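Aureochrome1 (Vaucheria frigida, PDB 3UE6) is a blue-light photoreceptor whose LOV domain, a member of the PAS fold family, binds flavin mononucleotide and probably relays the light signal. Local coordinates at residues Gln42-Gln45 with Gln46-Ile50; Ala53-Pro56 with Asp57-Val61. All blocks are in the same frame, centred on the assembly; numbering follows the deposited sequence.

Contact 1 (Gln42-Gln45 with Gln46-Ile50); sequences QMAQ and QNFVI
Between Ala44 and Gln46 the chain reverses through an inverse gamma turn centred on Gln45, closed by a weak, bent hydrogen bond in which Gln46 N reaches Ala44 O over 3.0 Å with an N-H...O angle of 141°. It illustrates how a helix can be turned into a strand in very few residues: Ala44 is the first residue to leave helical geometry, and Gln46 follows with a positive phi of 65°. The methyl of Ala44 points toward the incoming strand. Ala44 CB lies 3.8 Å from Asn47 O and 4.2 Å from Phe48 CB, the one apolar side-chain contact across the turn. The Gln46 side chain bends at its second torsion (chi2 -59°), and its NE2 is gripped by two acceptors of the second subunit, Leu132 O and Asn141 OD1. Ser64 OG fastens the start of the strand, bonding both Gln46 O and Phe48 N. The turn thus joins the end of helix 36-43 to strand 48-52, with Ala44 touching Val145 of strand 139-145 and Phe48 packing on Tyr62 of strand 60-63.

Contact 2 (Ala53-Pro56 with Asp57-Val61); sequences ASLP and DNPIV
The puckered pyrrolidine ring of Pro59 meets Leu55 and Pro56 in two ways: Pro56 O lies off one side of the ring, beyond CD, 3.7 Å from Pro59 CD, while Leu55 CB comes in at the ring's edge, 3.7 Å from both CD and CG. Leu55 O also comes to the CD edge, near the ring plane and 3.6 Å from Pro59 CD. The planar group here, the Asn58 carboxamide, has Ala53 off its plane on one side, with Asn58 ND2 3.3 Å from Ala53 CA. Both groups are organised by a type II beta turn from Leu55 to Asn58, part of the connection in the beta hairpin that links strands 48-52 and 60-63 of the PAS fold. Pro56 takes the first corner and Asp57, with a positive phi, the second, as this turn type requires. Asp57 turns its carboxylate away from the turn to a salt bridge between OD2 and Arg84 NH1. In Asn58, CG is anti to the backbone N (chi1 -153°), which turns the amide back toward Ala53, where ND2 also makes a weak hydrogen bond to Thr51 OG1; the same residue touches the flavin mononucleotide. An alanine in place of Pro59 has no CG or CD to meet Leu55 CB, and would probably leave a gap there and let the backbone turn more readily where the strand begins. A single backbone bond closes the turn: Asn58 N lies 3.2 Å from Leu55 O, its N-H...O angle is 151°, and the donor is tilted 34° from the carbonyl plane.

Contacts 1 and 2 lie near the two ends of strand 48-52, their centres about 18 Å apart. Contact 1 is mostly buried and passes from helix to sheet; contact 2 is a surface turn between strands, with prolines where contact 1 has none and with a carboxylate paired to an arginine. Both touch the second subunit, contact 1 with hydrogen bonds from Gln46 and contact 2 by packing. They share the same sheet: Ile50 O of contact 1 and Val61 N of contact 2 are 2.8 Å apart, a probable hydrogen bond between neighbouring antiparallel strands. Each also contributes a residue to the flavin pocket, apolar Val49 from contact 1 and polar Asn58 from contact 2.

Contact 1 (Gln42-Gln45 with Gln46-Ile50)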
# COMPACT_ATOMS: atom_id res chain seq x y z
N GLN A 42 -4.53 6.44 1.20
CA GLN A 42 -4.70 7.85 1.52
C GLN A 42 -6.09 8.15 2.09
O GLN A 42 -6.27 9.15 2.78
CB GLN A 42 -4.43 8.71 0.29
CG GLN A 42 -2.97 8.74 -0.12
CD GLN A 42 -2.73 9.59 -1.35
OE1 GLN A 42 -3.45 9.49 -2.34
NE2 GLN A 42 -1.71 10.45 -1.28
N MET A 43 -7.06 7.29 1.80
CA MET A 43 -8.35 7.37 2.46
C MET A 43 -8.22 6.69 3.81
O MET A 43 -9.00 6.93 4.73
CB MET A 43 -9.45 6.70 1.62
CG MET A 43 -9.21 5.23 1.33
SD MET A 43 -10.42 4.13 2.08
CE MET A 43 -11.84 4.42 1.04
N ALA A 44 -7.22 5.82 3.92
CA ALA A 44 -6.85 5.22 5.19
C ALA A 44 -6.04 6.25 5.96
O ALA A 44 -5.01 6.72 5.49
CB ALA A 44 -6.03 3.97 4.96
N GLN A 45 -6.52 6.61 7.14
CA GLN A 45 -5.84 7.62 7.93
C GLN A 45 -4.84 6.96 8.86
O GLN A 45 -4.97 7.00 10.09
CB GLN A 45 -6.85 8.51 8.65
CG GLN A 45 -7.66 9.34 7.67
CD GLN A 45 -8.72 10.19 8.32
OE1 GLN A 45 -9.59 9.69 9.04
NE2 GLN A 45 -8.66 11.49 8.08
N GLN A 46 -3.83 6.36 8.24
CA GLN A 46 -2.82 5.57 8.94
C GLN A 46 -3.36 4.31 9.60
O GLN A 46 -2.68 3.71 10.43
CB GLN A 46 -2.02 6.43 9.92
CG GLN A 46 -0.80 7.09 9.30
CD GLN A 46 0.17 6.07 8.73
OE1 GLN A 46 0.39 5.00 9.31
NE2 GLN A 46 0.76 6.39 7.58
N ASN A 47 -4.58 3.91 9.25
CA ASN A 47 -5.08 2.61 9.69
C ASN A 47 -5.17 1.62 8.53
O ASN A 47 -6.19 1.55 7.84
CB ASN A 47 -6.45 2.73 10.36
CG ASN A 47 -6.45 3.66 11.55
OD1 ASN A 47 -5.43 3.80 12.24
ND2 ASN A 47 -7.58 4.30 11.80
N PHE A 48 -4.10 0.87 8.31
CA PHE A 48 -4.12 -0.12 7.24
C PHE A 48 -3.20 -1.29 7.51
O PHE A 48 -2.35 -1.26 8.40
CB PHE A 48 -3.76 0.54 5.90
CG PHE A 48 -2.36 1.08 5.84
CD1 PHE A 48 -1.31 0.27 5.42
CD2 PHE A 48 -2.09 2.39 6.20
CE1 PHE A 48 -0.02 0.77 5.36
CE2 PHE A 48 -0.80 2.89 6.14
CZ PHE A 48 0.24 2.08 5.72
N VAL A 49 -3.38 -2.35 6.71
CA VAL A 49 -2.48 -3.49 6.73
C VAL A 49 -2.17 -3.94 5.31
O VAL A 49 -2.86 -3.58 4.36
CB VAL A 49 -3.07 -4.67 7.53
CG1 VAL A 49 -3.34 -4.26 8.98
CG2 VAL A 49 -4.34 -5.17 6.88
N ILE A 50 -1.10 -4.73 5.17
CA ILE A 50 -0.78 -5.37 3.90
C ILE A 50 -0.66 -6.87 4.15
O ILE A 50 0.06 -7.30 5.06
CB ILE A 50 0.56 -4.90 3.33
CG1 ILE A 50 0.64 -3.37 3.30
CG2 ILE A 50 0.76 -5.46 1.93
CD1 ILE A 50 -0.10 -2.73 2.15

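Contact 2 (Ala53-Pro56 with Asp57-Val61)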
# COMPACT_ATOMS: atom_id res chain seq x y z
N ALA A 53 -0.78 -12.62 -0.31
CA ALA A 53 -1.69 -13.65 -0.79
C ALA A 53 -0.98 -14.94 -1.20
O ALA A 53 -1.59 -16.01 -1.21
CB ALA A 53 -2.52 -13.11 -1.95
N SER A 54 0.31 -14.84 -1.53
CA SER A 54 1.07 -16.00 -1.98
C SER A 54 1.43 -16.91 -0.81
O SER A 54 1.76 -18.08 -0.99
CB SER A 54 2.35 -15.56 -2.69
OG SER A 54 3.29 -15.01 -1.78
N LEU A 55 1.37 -16.35 0.39
CA LEU A 55 1.66 -17.08 1.61
C LEU A 55 0.40 -17.73 2.15
O LEU A 55 -0.70 -17.19 1.98
CB LEU A 55 2.29 -16.16 2.65
CG LEU A 55 3.75 -15.78 2.38
CD1 LEU A 55 4.30 -14.85 3.46
CD2 LEU A 55 4.61 -17.04 2.26
N PRO A 56 0.54 -18.90 2.79
CA PRO A 56 -0.58 -19.69 3.30
C PRO A 56 -1.54 -18.88 4.18
O PRO A 56 -1.12 -18.36 5.22
CB PRO A 56 0.11 -20.78 4.13
CG PRO A 56 1.45 -20.93 3.50
CD PRO A 56 1.84 -19.56 3.04
N ASP A 57 -2.79 -18.76 3.76
CA ASP A 57 -3.84 -18.11 4.55
C ASP A 57 -3.72 -16.58 4.64
O ASP A 57 -4.17 -15.97 5.61
CB ASP A 57 -3.92 -18.73 5.95
CG ASP A 57 -5.24 -18.45 6.65
OD1 ASP A 57 -6.27 -18.27 5.97
OD2 ASP A 57 -5.23 -18.41 7.90
N ASN A 58 -3.11 -15.97 3.63
CA ASN A 58 -3.14 -14.52 3.47
C ASN A 58 -2.76 -13.75 4.74
O ASN A 58 -3.57 -12.99 5.28
CB ASN A 58 -4.54 -14.10 3.02
CG ASN A 58 -4.56 -12.81 2.23
OD1 ASN A 58 -5.61 -12.21 2.02
ND2 ASN A 58 -3.39 -12.37 1.77
N PRO A 59 -1.52 -13.95 5.23
CA PRO A 59 -1.09 -13.37 6.51
C PRO A 59 -0.64 -11.92 6.39
O PRO A 59 -0.24 -11.48 5.31
CB PRO A 59 0.10 -14.24 6.90
CG PRO A 59 0.68 -14.66 5.59
CD PRO A 59 -0.48 -14.79 4.62
N ILE A 60 -0.70 -11.19 7.51
CA ILE A 60 -0.26 -9.80 7.57
C ILE A 60 1.26 -9.72 7.48
O ILE A 60 1.97 -10.48 8.15
CB ILE A 60 -0.67 -9.14 8.90
CG1 ILE A 60 -2.20 -9.07 9.02
CG2 ILE A 60 -0.06 -7.75 9.02
CD1 ILE A 60 -2.67 -8.47 10.33
N VAL A 61 1.76 -8.79 6.67
CA VAL A 61 3.20 -8.63 6.52
C VAL A 61 3.64 -7.19 6.79
O VAL A 61 4.83 -6.91 6.90
CB VAL A 61 3.68 -9.11 5.14
CG1 VAL A 61 3.61 -10.63 5.06
CG2 VAL A 61 2.85 -8.48 4.03